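Local coordinates for putative phosphatase (Clostridium difficile, PDB 3SD7), which is a putative phosphatase of the haloacid dehalogenase-like hydrolase family, probably hydrolysing phosphate esters, although its substrate is not known, at residues Y29-F34 with C179-K184; K116-M121 with E230-I235; Y155-N160 with I172-D177. All coordinates share one frame; numbering follows the deposited sequence. Where two conformers were deposited one is given.

Contact 1. Residues Y29-F34 with C179-K184; sequences YEIVLF and CNVKDK
C179 CB lies 4.4 Å from I31 CD1, a loose apolar approach between the end of helix 168-179 and the start of central strand 31-34 in this Rossmann-like HAD core. N180 is the first residue to leave helical phi/psi; it takes positive phi (53°), and two bonds back into the last turn make a Schellman motif. After that turn V181 points its side chain toward I31. Here the methyl CG2, anti to the carbonyl carbon and beside the backbone N, faces I31 CD1. The two side chains run past one another in opposite senses; their modelled separation is too short for two carbons and doubtful. L176 is shared by both, since I31 and V181 each also touch it, and L130 lies against both C179 and I31. Side-chain contact ends at V181, but the backbone stays alongside the strand, with K184 CA 8.8 Å from I31 CA. On the way, D183 centres an inverse gamma turn before K184, from where the chain continues to strand 187-191. D183 is also tied forward along its own loop, its OD1 accepting from the backbone N of D185. The turn itself is held by a weak bond of 3.1 Å from K184 N to K182 O.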
ATOM      1  N   TYR A  29     -12.294 -11.984 -13.877  1.00 43.28           N
ATOM      2  CA  TYR A  29     -12.081 -11.914 -12.433  1.00 39.51           C
ATOM      3  C   TYR A  29     -13.275 -11.293 -11.708  1.00 38.09           C
ATOM      4  O   TYR A  29     -13.734 -10.219 -12.066  1.00 41.62           O
ATOM      5  CB  TYR A  29     -10.834 -11.119 -12.128  1.00 35.96           C
ATOM      6  CG  TYR A  29      -9.601 -11.687 -12.773  1.00 35.39           C
ATOM      7  CD1 TYR A  29      -8.950 -12.774 -12.222  1.00 32.60           C
ATOM      8  CD2 TYR A  29      -9.086 -11.134 -13.936  1.00 35.40           C
ATOM      9  CE1 TYR A  29      -7.818 -13.302 -12.810  1.00 34.73           C
ATOM     10  CE2 TYR A  29      -7.946 -11.654 -14.534  1.00 37.00           C
ATOM     11  CZ  TYR A  29      -7.322 -12.735 -13.971  1.00 31.47           C
ATOM     12  OH  TYR A  29      -6.205 -13.261 -14.550  1.00 36.06           O
ATOM     13  N   GLU A  30     -13.731 -11.939 -10.652  1.00 34.07           N
ATOM     14  CA  GLU A  30     -14.900 -11.469  -9.907  1.00 34.00           C
ATOM     15  C   GLU A  30     -14.554 -10.798  -8.569  1.00 30.99           C
ATOM     16  O   GLU A  30     -15.370 -10.064  -8.018  1.00 28.04           O
ATOM     17  CB  GLU A  30     -15.837 -12.633  -9.665  1.00 38.20           C
ATOM     18  CG  GLU A  30     -16.322 -13.266 -10.949  1.00 44.41           C
ATOM     19  CD  GLU A  30     -17.134 -14.534 -10.728  1.00 55.18           C
ATOM     20  OE1 GLU A  30     -17.525 -14.819  -9.570  1.00 57.85           O
ATOM     21  OE2 GLU A  30     -17.379 -15.247 -11.727  1.00 62.19           O
ATOM     22  N   ILE A  31     -13.375 -11.118  -8.040  1.00 27.27           N
ATOM     23  CA  ILE A  31     -12.890 -10.575  -6.773  1.00 25.94           C
ATOM     24  C   ILE A  31     -11.527  -9.934  -7.060  1.00 24.20           C
ATOM     25  O   ILE A  31     -10.611 -10.621  -7.531  1.00 23.98           O
ATOM     26  CB  ILE A  31     -12.770 -11.687  -5.666  1.00 28.53           C
ATOM     27  CG1 ILE A  31     -14.146 -12.344  -5.406  1.00 29.15           C
ATOM     28  CG2 ILE A  31     -12.124 -11.104  -4.387  1.00 26.94           C
ATOM     29  CD1 ILE A  31     -14.136 -13.433  -4.309  1.00 33.67           C
ATOM     30  N   VAL A  32     -11.368  -8.644  -6.756  1.00 22.14           N
ATOM     31  CA  VAL A  32     -10.129  -7.926  -7.039  1.00 19.74           C
ATOM     32  C   VAL A  32      -9.621  -7.328  -5.742  1.00 20.59           C
ATOM     33  O   VAL A  32     -10.343  -6.573  -5.064  1.00 21.33           O
ATOM     34  CB  VAL A  32     -10.331  -6.798  -8.035  1.00 21.18           C
ATOM     35  CG1 VAL A  32      -8.978  -6.151  -8.421  1.00 21.40           C
ATOM     36  CG2 VAL A  32     -11.093  -7.299  -9.300  1.00 22.41           C
ATOM     37  N   LEU A  33      -8.415  -7.719  -5.373  1.00 19.75           N
ATOM     38  CA  LEU A  33      -7.774  -7.209  -4.184  1.00 18.84           C
ATOM     39  C   LEU A  33      -6.764  -6.145  -4.585  1.00 18.93           C
ATOM     40  O   LEU A  33      -6.072  -6.285  -5.596  1.00 20.33           O
ATOM     41  CB  LEU A  33      -7.036  -8.299  -3.429  1.00 19.91           C
ATOM     42  CG  LEU A  33      -7.843  -9.360  -2.725  1.00 22.99           C
ATOM     43  CD1 LEU A  33      -8.523 -10.291  -3.695  1.00 30.00           C
ATOM     44  CD2 LEU A  33      -6.928 -10.136  -1.755  1.00 27.37           C
ATOM     45  N   PHE A  34      -6.682  -5.097  -3.779  1.00 17.22           N
ATOM     46  CA  PHE A  34      -5.738  -4.033  -3.976  1.00 15.78           C
ATOM     47  C   PHE A  34      -4.877  -3.769  -2.739  1.00 17.18           C
ATOM     48  O   PHE A  34      -5.382  -3.762  -1.634  1.00 17.54           O
ATOM     49  CB  PHE A  34      -6.441  -2.695  -4.276  1.00 18.59           C
ATOM     50  CG  PHE A  34      -7.166  -2.643  -5.572  1.00 18.91           C
ATOM     51  CD1 PHE A  34      -6.559  -2.058  -6.690  1.00 19.92           C
ATOM     52  CD2 PHE A  34      -8.483  -3.092  -5.677  1.00 19.97           C
ATOM     53  CE1 PHE A  34      -7.228  -1.975  -7.879  1.00 24.61           C
ATOM     54  CE2 PHE A  34      -9.155  -2.994  -6.910  1.00 20.99           C
ATOM     55  CZ  PHE A  34      -8.523  -2.444  -7.985  1.00 23.54           C
ATOM     56  N   CYS A 179     -14.871 -13.576   2.392  1.00 27.13           N
ATOM     57  CA  CYS A 179     -15.740 -13.653   1.231  1.00 29.33           C
ATOM     58  C   CYS A 179     -16.215 -15.047   0.969  1.00 32.71           C
ATOM     59  O   CYS A 179     -17.051 -15.230   0.076  1.00 34.24           O
ATOM     60  CB  CYS A 179     -15.028 -13.138  -0.004  1.00 27.49           C
ATOM     61  SG  CYS A 179     -14.707 -11.335   0.094  1.00 30.20           S
ATOM     62  N   ASN A 180     -15.700 -16.005   1.741  1.00 38.48           N
ATOM     63  CA  ASN A 180     -16.042 -17.404   1.609  1.00 47.01           C
ATOM     64  C   ASN A 180     -15.828 -17.815   0.170  1.00 49.15           C
ATOM     65  O   ASN A 180     -16.734 -18.308  -0.469  1.00 51.35           O
ATOM     66  CB  ASN A 180     -17.495 -17.633   2.012  1.00 48.22           C
ATOM     67  CG  ASN A 180     -17.763 -17.263   3.468  1.00 53.88           C
ATOM     68  OD1 ASN A 180     -17.003 -17.629   4.369  1.00 58.73           O
ATOM     69  ND2 ASN A 180     -18.857 -16.544   3.700  1.00 57.73           N
ATOM     70  N   VAL A 181     -14.628 -17.562  -0.340  1.00 50.18           N
ATOM     71  CA  VAL A 181     -14.309 -17.885  -1.731  1.00 52.19           C
ATOM     72  C   VAL A 181     -14.026 -19.355  -1.960  1.00 57.38           C
ATOM     73  O   VAL A 181     -13.349 -19.989  -1.146  1.00 59.29           O
ATOM     74  CB  VAL A 181     -13.063 -17.147  -2.189  1.00 50.10           C
ATOM     75  CG1 VAL A 181     -12.610 -17.667  -3.567  1.00 51.42           C
ATOM     76  CG2 VAL A 181     -13.327 -15.660  -2.226  1.00 44.42           C
ATOM     77  N   LYS A 182     -14.560 -19.881  -3.067  1.00 59.58           N
ATOM     78  CA  LYS A 182     -14.260 -21.227  -3.527  1.00 64.18           C
ATOM     79  C   LYS A 182     -13.436 -21.189  -4.820  1.00 63.87           C
ATOM     80  O   LYS A 182     -12.385 -21.836  -4.896  1.00 67.01           O
ATOM     81  CB  LYS A 182     -15.526 -22.035  -3.775  1.00 67.45           C
ATOM     82  CG  LYS A 182     -15.325 -23.180  -4.800  1.00 73.19           C
ATOM     83  CD  LYS A 182     -14.283 -24.239  -4.365  1.00 76.89           C
ATOM     84  CE  LYS A 182     -14.026 -25.278  -5.479  1.00 80.75           C
ATOM     85  NZ  LYS A 182     -13.214 -26.451  -5.026  1.00 82.84           N
ATOM     86  N   ASP A 183     -13.907 -20.460  -5.844  1.00 61.18           N
ATOM     87  CA  ASP A 183     -13.179 -20.445  -7.123  1.00 58.59           C
ATOM     88  C   ASP A 183     -12.106 -19.401  -7.105  1.00 53.07           C
ATOM     89  O   ASP A 183     -12.333 -18.259  -7.566  1.00 49.32           O
ATOM     90  CB  ASP A 183     -14.086 -20.221  -8.342  1.00 59.00           C
ATOM     91  CG  ASP A 183     -13.336 -20.423  -9.687  1.00 61.60           C
ATOM     92  OD1 ASP A 183     -12.105 -20.693  -9.692  1.00 59.45           O
ATOM     93  OD2 ASP A 183     -13.975 -20.316 -10.752  1.00 68.74           O
ATOM     94  N   LYS A 184     -10.921 -19.780  -6.613  1.00 51.63           N
ATOM     95  CA  LYS A 184      -9.805 -18.832  -6.572  1.00 47.77           C
ATOM     96  C   LYS A 184      -9.362 -18.400  -7.964  1.00 44.92           C
ATOM     97  O   LYS A 184      -8.682 -17.412  -8.081  1.00 41.62           O
ATOM     98  CB  LYS A 184      -8.614 -19.345  -5.729  1.00 49.50           C
ATOM     99  CG  LYS A 184      -8.805 -19.100  -4.234  1.00 51.10           C
ATOM    100  CD  LYS A 184      -8.100 -20.121  -3.331  1.00 56.69           C
ATOM    101  CE  LYS A 184      -6.615 -20.023  -3.384  1.00 57.85           C
ATOM    102  NZ  LYS A 184      -5.984 -20.923  -2.366  1.00 56.97           N
TER

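Contact 2. Residues K116-M121 with E230-I235; sequences KEILEM and ENVESI
I118 places CG1 between its backbone N and carbonyl carbon (chi1 77°), which leaves CG2 anti to the carbonyl carbon and facing V232. V232 answers with CG1, swung anti to its own backbone N, and the methyls I118 CG2 and V232 CG1 meet at 4.0 Å. Both residues are buried, and their side chains pass at a slant. Next to this pair two acids come together. E117 reaches out as an extended chain with CG anti to the backbone N, whereas E233 starts beside its backbone N and bends at chi2, so that its carboxylate folds back toward the helix. The two side chains cross at about a right angle, with the carboxylate planes 54° apart. E117 OE2 stops 3.0 Å from E233 OE1 and 3.3 Å from E233 OE2. All three oxygens are acceptors, so this is a close approach of like charges. It would probably raise the proton affinity of one of the acids, and K236 probably eases it: its NZ forms a salt bridge with E233 OE2, and its side chain also touches E117, I118 and M121.

The second segment owes its shape to a type I beta turn from V232 to I235, overlapped by an Asx motif that starts at N231. N231 OD1 takes two donors, S234 N at 3.0 Å and S234 OG at 2.9 Å. S234 N lies nearly in line with the C=O bond, but its N-H is bent (143°); the hydroxyl is tilted out of the carbonyl plane.

The result joins helix 115-124 to the loop that links strand 227-229, the outermost on its side of the sheet, with the C-terminal helix 235-239. M115 of helix 115-124 extends the apolar patch, touching both V232 and I235.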
ATOM      1  N   LYS A 116     -10.181   6.659  -8.881  1.00 26.80           N
ATOM      2  CA  LYS A 116     -11.588   6.689  -8.451  1.00 30.13           C
ATOM      3  C   LYS A 116     -12.501   6.196  -9.584  1.00 30.88           C
ATOM      4  O   LYS A 116     -13.399   5.383  -9.358  1.00 31.13           O
ATOM      5  CB  LYS A 116     -11.980   8.057  -7.898  1.00 30.39           C
ATOM      6  CG  LYS A 116     -13.288   8.039  -7.151  1.00 36.56           C
ATOM      7  CD  LYS A 116     -13.626   9.417  -6.609  1.00 43.88           C
ATOM      8  CE  LYS A 116     -14.769   9.341  -5.615  1.00 48.56           C
ATOM      9  NZ  LYS A 116     -15.970   8.658  -6.165  1.00 56.08           N
ATOM     10  N   GLU A 117     -12.264   6.676 -10.806  1.00 31.31           N
ATOM     11  CA  GLU A 117     -13.021   6.228 -11.975  1.00 33.45           C
ATOM     12  C   GLU A 117     -12.943   4.717 -12.192  1.00 32.32           C
ATOM     13  O   GLU A 117     -13.969   4.079 -12.443  1.00 30.09           O
ATOM     14  CB  GLU A 117     -12.557   6.947 -13.261  1.00 38.14           C
ATOM     15  CG  GLU A 117     -12.992   6.201 -14.560  1.00 44.16           C
ATOM     16  CD  GLU A 117     -12.370   6.763 -15.831  1.00 56.18           C
ATOM     17  OE1 GLU A 117     -12.551   7.969 -16.075  1.00 57.33           O
ATOM     18  OE2 GLU A 117     -11.737   5.981 -16.592  1.00 56.92           O
ATOM     19  N   ILE A 118     -11.749   4.118 -12.103  1.00 29.59           N
ATOM     20  CA  ILE A 118     -11.668   2.686 -12.368  1.00 28.47           C
ATOM     21  C   ILE A 118     -12.361   1.899 -11.253  1.00 25.36           C
ATOM     22  O   ILE A 118     -13.036   0.913 -11.534  1.00 26.68           O
ATOM     23  CB  ILE A 118     -10.237   2.163 -12.679  1.00 31.99           C
ATOM     24  CG1 ILE A 118      -9.425   2.041 -11.445  1.00 33.60           C
ATOM     25  CG2 ILE A 118      -9.556   2.964 -13.839  1.00 34.93           C
ATOM     26  CD1 ILE A 118      -9.751   0.785 -10.673  1.00 41.87           C
ATOM     27  N   LEU A 119     -12.227   2.341  -9.998  1.00 23.51           N
ATOM     28  CA  LEU A 119     -12.932   1.651  -8.902  1.00 22.67           C
ATOM     29  C   LEU A 119     -14.438   1.704  -9.138  1.00 24.74           C
ATOM     30  O   LEU A 119     -15.106   0.692  -8.964  1.00 23.70           O
ATOM     31  CB  LEU A 119     -12.616   2.254  -7.546  1.00 24.61           C
ATOM     32  CG  LEU A 119     -11.152   2.090  -7.146  1.00 22.77           C
ATOM     33  CD1 LEU A 119     -10.900   2.840  -5.853  1.00 23.62           C
ATOM     34  CD2 LEU A 119     -10.746   0.608  -6.997  1.00 25.74           C
ATOM     35  N   GLU A 120     -14.947   2.874  -9.526  1.00 25.12           N
ATOM     36  CA  GLU A 120     -16.390   3.061  -9.820  1.00 28.63           C
ATOM     37  C   GLU A 120     -16.806   2.111 -10.968  1.00 29.28           C
ATOM     38  O   GLU A 120     -17.840   1.458 -10.893  1.00 30.59           O
ATOM     39  CB  GLU A 120     -16.662   4.521 -10.202  1.00 31.15           C
ATOM     40  CG  GLU A 120     -16.586   5.500  -9.008  1.00 36.11           C
ATOM     41  CD  GLU A 120     -16.658   6.993  -9.370  1.00 45.92           C
ATOM     42  OE1 GLU A 120     -16.525   7.398 -10.555  1.00 46.63           O
ATOM     43  OE2 GLU A 120     -16.837   7.779  -8.427  1.00 50.40           O
ATOM     44  N   MET A 121     -15.966   2.002 -11.995  1.00 27.90           N
ATOM     45  CA  MET A 121     -16.260   1.120 -13.130  1.00 28.88           C
ATOM     46  C   MET A 121     -16.319  -0.349 -12.712  1.00 27.44           C
ATOM     47  O   MET A 121     -17.210  -1.101 -13.123  1.00 28.24           O
ATOM     48  CB  MET A 121     -15.255   1.350 -14.256  1.00 30.69           C
ATOM     49  CG  MET A 121     -15.443   2.708 -14.912  1.00 35.85           C
ATOM     50  SD  MET A 121     -14.134   3.030 -16.094  1.00 47.14           S
ATOM     51  CE  MET A 121     -14.329   1.585 -17.115  1.00 42.36           C
ATOM     52  N   GLU A 230       1.590  -0.049 -16.742  0.60 31.37           N
ATOM     53  CA  GLU A 230       2.301   1.200 -16.519  0.60 31.67           C
ATOM     54  C   GLU A 230       1.471   2.241 -15.782  0.60 32.54           C
ATOM     55  O   GLU A 230       2.003   3.003 -14.977  0.60 32.89           O
ATOM     56  CB  GLU A 230       2.800   1.810 -17.852  0.60 35.00           C
ATOM     57  CG  GLU A 230       4.157   1.312 -18.341  0.60 37.20           C
ATOM     58  CD  GLU A 230       5.349   1.968 -17.626  0.60 39.81           C
ATOM     59  OE1 GLU A 230       5.216   2.400 -16.452  0.60 39.04           O
ATOM     60  OE2 GLU A 230       6.438   2.046 -18.243  0.60 38.41           O
ATOM     61  N   ASN A 231       0.160   2.247 -16.015  1.00 31.89           N
ATOM     62  CA  ASN A 231      -0.688   3.271 -15.465  1.00 32.31           C
ATOM     63  C   ASN A 231      -2.021   2.725 -14.995  1.00 29.69           C
ATOM     64  O   ASN A 231      -2.366   1.574 -15.255  1.00 30.25           O
ATOM     65  CB  ASN A 231      -0.883   4.365 -16.513  1.00 35.31           C
ATOM     66  CG  ASN A 231      -1.288   3.809 -17.847  1.00 40.17           C
ATOM     67  OD1 ASN A 231      -2.289   3.104 -17.953  1.00 41.18           O
ATOM     68  ND2 ASN A 231      -0.515   4.136 -18.898  1.00 45.78           N
ATOM     69  N   VAL A 232      -2.728   3.560 -14.253  1.00 30.03           N
ATOM     70  CA  VAL A 232      -4.010   3.205 -13.669  1.00 28.03           C
ATOM     71  C   VAL A 232      -5.033   2.811 -14.718  1.00 30.79           C
ATOM     72  O   VAL A 232      -5.715   1.787 -14.578  1.00 29.36           O
ATOM     73  CB  VAL A 232      -4.518   4.358 -12.776  1.00 31.33           C
ATOM     74  CG1 VAL A 232      -5.978   4.161 -12.382  1.00 28.50           C
ATOM     75  CG2 VAL A 232      -3.607   4.513 -11.542  1.00 27.97           C
ATOM     76  N   GLU A 233      -5.146   3.609 -15.775  1.00 33.82           N
ATOM     77  CA  GLU A 233      -6.132   3.331 -16.819  1.00 38.74           C
ATOM     78  C   GLU A 233      -6.001   1.936 -17.437  1.00 37.67           C
ATOM     79  O   GLU A 233      -7.006   1.329 -17.819  1.00 40.43           O
ATOM     80  CB  GLU A 233      -6.099   4.406 -17.921  1.00 43.66           C
ATOM     81  CG  GLU A 233      -6.763   5.764 -17.546  1.00 51.10           C
ATOM     82  CD  GLU A 233      -8.282   5.683 -17.279  1.00 57.09           C
ATOM     83  OE1 GLU A 233      -8.891   6.733 -16.967  1.00 62.69           O
ATOM     84  OE2 GLU A 233      -8.874   4.589 -17.375  1.00 57.58           O
ATOM     85  N   SER A 234      -4.776   1.438 -17.548  1.00 35.83           N
ATOM     86  CA  SER A 234      -4.551   0.103 -18.109  1.00 36.47           C
ATOM     87  C   SER A 234      -5.134  -1.046 -17.264  1.00 36.50           C
ATOM     88  O   SER A 234      -5.293  -2.151 -17.771  1.00 37.54           O
ATOM     89  CB  SER A 234      -3.063  -0.135 -18.353  1.00 37.62           C
ATOM     90  OG  SER A 234      -2.620   0.672 -19.413  1.00 39.92           O
ATOM     91  N   ILE A 235      -5.413  -0.800 -15.978  1.00 32.91           N
ATOM     92  CA  ILE A 235      -6.049  -1.815 -15.126  1.00 33.65           C
ATOM     93  C   ILE A 235      -7.402  -2.269 -15.741  1.00 36.90           C
ATOM     94  O   ILE A 235      -7.716  -3.463 -15.730  1.00 36.55           O
ATOM     95  CB  ILE A 235      -6.220  -1.300 -13.682  1.00 31.42           C
ATOM     96  CG1 ILE A 235      -4.838  -1.159 -13.030  1.00 30.25           C
ATOM     97  CG2 ILE A 235      -7.103  -2.246 -12.849  1.00 32.57           C
ATOM     98  CD1 ILE A 235      -4.813  -0.449 -11.695  1.00 31.83           C
TER

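Contact 3. Residues Y155-N160 with I172-D177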
ATOM      1  N   TYR A 155     -14.448  -5.270   2.041  1.00 20.55           N
ATOM      2  CA  TYR A 155     -13.629  -5.448   3.234  1.00 20.41           C
ATOM      3  C   TYR A 155     -12.306  -4.763   3.024  1.00 20.89           C
ATOM      4  O   TYR A 155     -11.778  -4.702   1.892  1.00 20.26           O
ATOM      5  CB  TYR A 155     -13.400  -6.918   3.549  1.00 20.33           C
ATOM      6  CG  TYR A 155     -14.655  -7.689   3.846  1.00 20.31           C
ATOM      7  CD1 TYR A 155     -15.440  -7.374   4.932  1.00 21.43           C
ATOM      8  CD2 TYR A 155     -15.049  -8.718   3.025  1.00 23.85           C
ATOM      9  CE1 TYR A 155     -16.604  -8.098   5.208  1.00 24.61           C
ATOM     10  CE2 TYR A 155     -16.191  -9.431   3.265  1.00 25.37           C
ATOM     11  CZ  TYR A 155     -16.970  -9.126   4.353  1.00 24.63           C
ATOM     12  OH  TYR A 155     -18.127  -9.817   4.602  1.00 30.53           O
ATOM     13  N   ILE A 156     -11.748  -4.261   4.121  1.00 21.87           N
ATOM     14  CA  ILE A 156     -10.451  -3.574   4.126  1.00 22.36           C
ATOM     15  C   ILE A 156      -9.688  -4.212   5.258  1.00 22.96           C
ATOM     16  O   ILE A 156     -10.157  -4.198   6.421  1.00 25.25           O
ATOM     17  CB  ILE A 156     -10.611  -2.063   4.357  1.00 22.28           C
ATOM     18  CG1 ILE A 156     -11.323  -1.400   3.165  1.00 25.41           C
ATOM     19  CG2 ILE A 156      -9.244  -1.395   4.650  1.00 23.26           C
ATOM     20  CD1 ILE A 156     -11.930  -0.001   3.496  1.00 27.83           C
ATOM     21  N   ALA A 157      -8.538  -4.817   4.926  1.00 22.11           N
ATOM     22  CA  ALA A 157      -7.684  -5.517   5.869  1.00 23.05           C
ATOM     23  C   ALA A 157      -6.236  -5.059   5.800  1.00 23.49           C
ATOM     24  O   ALA A 157      -5.588  -5.165   4.761  1.00 22.88           O
ATOM     25  CB  ALA A 157      -7.732  -7.015   5.624  1.00 25.96           C
ATOM     26  N   GLY A 158      -5.759  -4.550   6.930  1.00 23.89           N
ATOM     27  CA  GLY A 158      -4.376  -4.145   7.118  1.00 25.25           C
ATOM     28  C   GLY A 158      -3.814  -4.781   8.368  1.00 28.42           C
ATOM     29  O   GLY A 158      -4.309  -5.813   8.859  1.00 29.32           O
ATOM     30  N   SER A 159      -2.751  -4.181   8.886  1.00 29.49           N
ATOM     31  CA  SER A 159      -2.122  -4.653  10.090  1.00 34.28           C
ATOM     32  C   SER A 159      -2.700  -3.930  11.313  1.00 36.67           C
ATOM     33  O   SER A 159      -3.499  -3.004  11.207  1.00 32.10           O
ATOM     34  CB  SER A 159      -0.615  -4.433  10.004  1.00 35.25           C
ATOM     35  OG  SER A 159      -0.321  -3.081   9.760  1.00 41.51           O
ATOM     36  N   ASN A 160      -2.288  -4.370  12.490  1.00 42.77           N
ATOM     37  CA  ASN A 160      -2.744  -3.731  13.715  1.00 46.48           C
ATOM     38  C   ASN A 160      -1.851  -2.544  14.015  1.00 50.88           C
ATOM     39  O   ASN A 160      -0.666  -2.562  13.664  1.00 50.51           O
ATOM     40  CB  ASN A 160      -2.743  -4.730  14.867  1.00 48.74           C
ATOM     41  CG  ASN A 160      -3.870  -5.734  14.763  1.00 50.44           C
ATOM     42  OD1 ASN A 160      -4.823  -5.555  13.980  1.00 49.36           O
ATOM     43  ND2 ASN A 160      -3.790  -6.791  15.567  1.00 59.77           N
ATOM     44  N   ILE A 172      -4.052 -11.328   2.577  1.00 26.30           N
ATOM     45  CA  ILE A 172      -4.787 -11.792   1.398  1.00 24.94           C
ATOM     46  C   ILE A 172      -5.695 -12.956   1.781  1.00 27.02           C
ATOM     47  O   ILE A 172      -6.883 -12.958   1.480  1.00 25.95           O
ATOM     48  CB  ILE A 172      -3.835 -12.239   0.250  1.00 26.23           C
ATOM     49  CG1 ILE A 172      -3.087 -11.026  -0.312  1.00 26.10           C
ATOM     50  CG2 ILE A 172      -4.628 -12.908  -0.861  1.00 27.14           C
ATOM     51  CD1 ILE A 172      -1.968 -11.378  -1.322  1.00 28.63           C
ATOM     52  N   GLN A 173      -5.138 -13.941   2.477  1.00 27.14           N
ATOM     53  CA  GLN A 173      -5.938 -15.076   2.897  1.00 29.34           C
ATOM     54  C   GLN A 173      -7.082 -14.641   3.815  1.00 28.70           C
ATOM     55  O   GLN A 173      -8.203 -15.126   3.683  1.00 29.47           O
ATOM     56  CB  GLN A 173      -5.089 -16.105   3.625  1.00 31.79           C
ATOM     57  CG  GLN A 173      -5.857 -17.376   3.955  1.00 35.28           C
ATOM     58  CD  GLN A 173      -6.278 -18.138   2.704  1.00 37.68           C
ATOM     59  OE1 GLN A 173      -7.464 -18.318   2.431  1.00 44.79           O
ATOM     60  NE2 GLN A 173      -5.309 -18.531   1.918  1.00 36.95           N
ATOM     61  N   TYR A 174      -6.788 -13.748   4.752  1.00 29.02           N
ATOM     62  CA  TYR A 174      -7.807 -13.266   5.689  1.00 27.95           C
ATOM     63  C   TYR A 174      -9.006 -12.666   4.956  1.00 27.38           C
ATOM     64  O   TYR A 174     -10.143 -12.981   5.244  1.00 27.12           O
ATOM     65  CB  TYR A 174      -7.210 -12.228   6.682  1.00 27.40           C
ATOM     66  CG  TYR A 174      -8.264 -11.566   7.562  1.00 29.20           C
ATOM     67  CD1 TYR A 174      -8.828 -12.239   8.643  1.00 38.75           C
ATOM     68  CD2 TYR A 174      -8.709 -10.289   7.296  1.00 28.72           C
ATOM     69  CE1 TYR A 174      -9.813 -11.631   9.432  1.00 38.77           C
ATOM     70  CE2 TYR A 174      -9.689  -9.686   8.077  1.00 28.98           C
ATOM     71  CZ  TYR A 174     -10.229 -10.345   9.123  1.00 33.90           C
ATOM     72  OH  TYR A 174     -11.201  -9.709   9.887  1.00 39.16           O
ATOM     73  N   VAL A 175      -8.737 -11.825   3.960  1.00 26.21           N
ATOM     74  CA  VAL A 175      -9.795 -11.127   3.290  1.00 27.04           C
ATOM     75  C   VAL A 175     -10.590 -12.059   2.358  1.00 27.84           C
ATOM     76  O   VAL A 175     -11.806 -11.945   2.261  1.00 27.37           O
ATOM     77  CB  VAL A 175      -9.209  -9.797   2.691  1.00 28.71           C
ATOM     78  CG1 VAL A 175      -8.701 -10.015   1.280  1.00 26.73           C
ATOM     79  CG2 VAL A 175     -10.188  -8.707   2.797  1.00 33.09           C
ATOM     80  N   LEU A 176      -9.924 -13.029   1.719  1.00 27.60           N
ATOM     81  CA  LEU A 176     -10.643 -14.045   0.944  1.00 30.77           C
ATOM     82  C   LEU A 176     -11.511 -14.934   1.834  1.00 30.89           C
ATOM     83  O   LEU A 176     -12.612 -15.359   1.437  1.00 32.89           O
ATOM     84  CB  LEU A 176      -9.677 -14.941   0.160  1.00 30.97           C
ATOM     85  CG  LEU A 176      -8.973 -14.289  -1.011  1.00 35.00           C
ATOM     86  CD1 LEU A 176      -8.108 -15.372  -1.660  1.00 34.98           C
ATOM     87  CD2 LEU A 176      -9.979 -13.693  -2.007  1.00 32.90           C
ATOM     88  N   ASP A 177     -11.020 -15.252   3.032  1.00 31.14           N
ATOM     89  CA  ASP A 177     -11.795 -16.079   3.924  1.00 32.82           C
ATOM     90  C   ASP A 177     -13.097 -15.356   4.301  1.00 30.85           C
ATOM     91  O   ASP A 177     -14.107 -16.002   4.476  1.00 32.42           O
ATOM     92  CB  ASP A 177     -10.999 -16.482   5.155  1.00 33.79           C
ATOM     93  CG  ASP A 177      -9.891 -17.511   4.843  1.00 37.42           C
ATOM     94  OD1 ASP A 177      -9.897 -18.109   3.746  1.00 43.81           O
ATOM     95  OD2 ASP A 177      -9.030 -17.725   5.711  1.00 40.47           O
TER
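V175 pushes one methyl, CG2, into the hollow between Y155 and A157, alternate residues whose side chains rise from the same face of strand 155-159. It lies 3.8 Å from Y155 CB and 4.1 Å from A157 CB, so the strand offers two low bumps and the helix one knob to fit between them. This is strand-on-helix packing in the Rossmann-like HAD fold: after edge strand 155-159 the chain enters helix 168-179 and returns to the sheet as strand 187-191, a beta-alpha-beta crossover. The axes of 155-159 and 172-177 run nearly antiparallel, at 154°, 8.7 Å apart at their closest.

The A157 methyl meets two helix residues, Y174 and V175. Y174 holds CG anti to the backbone N (chi1 173°), which turns the ring's CD2-CE2 edge to A157 CB. The methyl is thus a bump that points into the notch between that aromatic edge and V175 CG2. On the inner side of the helix, I172, V175 and L176 continue the layer onto L33 of strand 31-34. A glycerol, probably from the crystallisation liquor, sits about 4 Å from the side chain of A157. At the ring edge, A157 CB is 3.8 Å from Y174 CD2.

How the contacts relate
Contacts 1 and 3 cover one apolar layer on the same sheet, their centres 12 Å apart. They share helix 168-179: L33 CD2 packs against V175 CG1 at 3.5 Å, and C179 SG lies 3.9 Å from Y155 CD2. Contact 2, centred 19 Å from contact 1, meets it through F34 CZ and L119 CD2, at 3.9 Å, so strand 31-34 links helices 115-124 and 168-179. Contacts 2 and 3 stay about 10 Å apart at their nearest atoms. Strand 31-34 runs into D35, D37 and T39, a DxDx(T/V) pattern consistent with the HAD active site, where D37 and D192 bind sodium; the V232 side chain is about 12 Å from that ion.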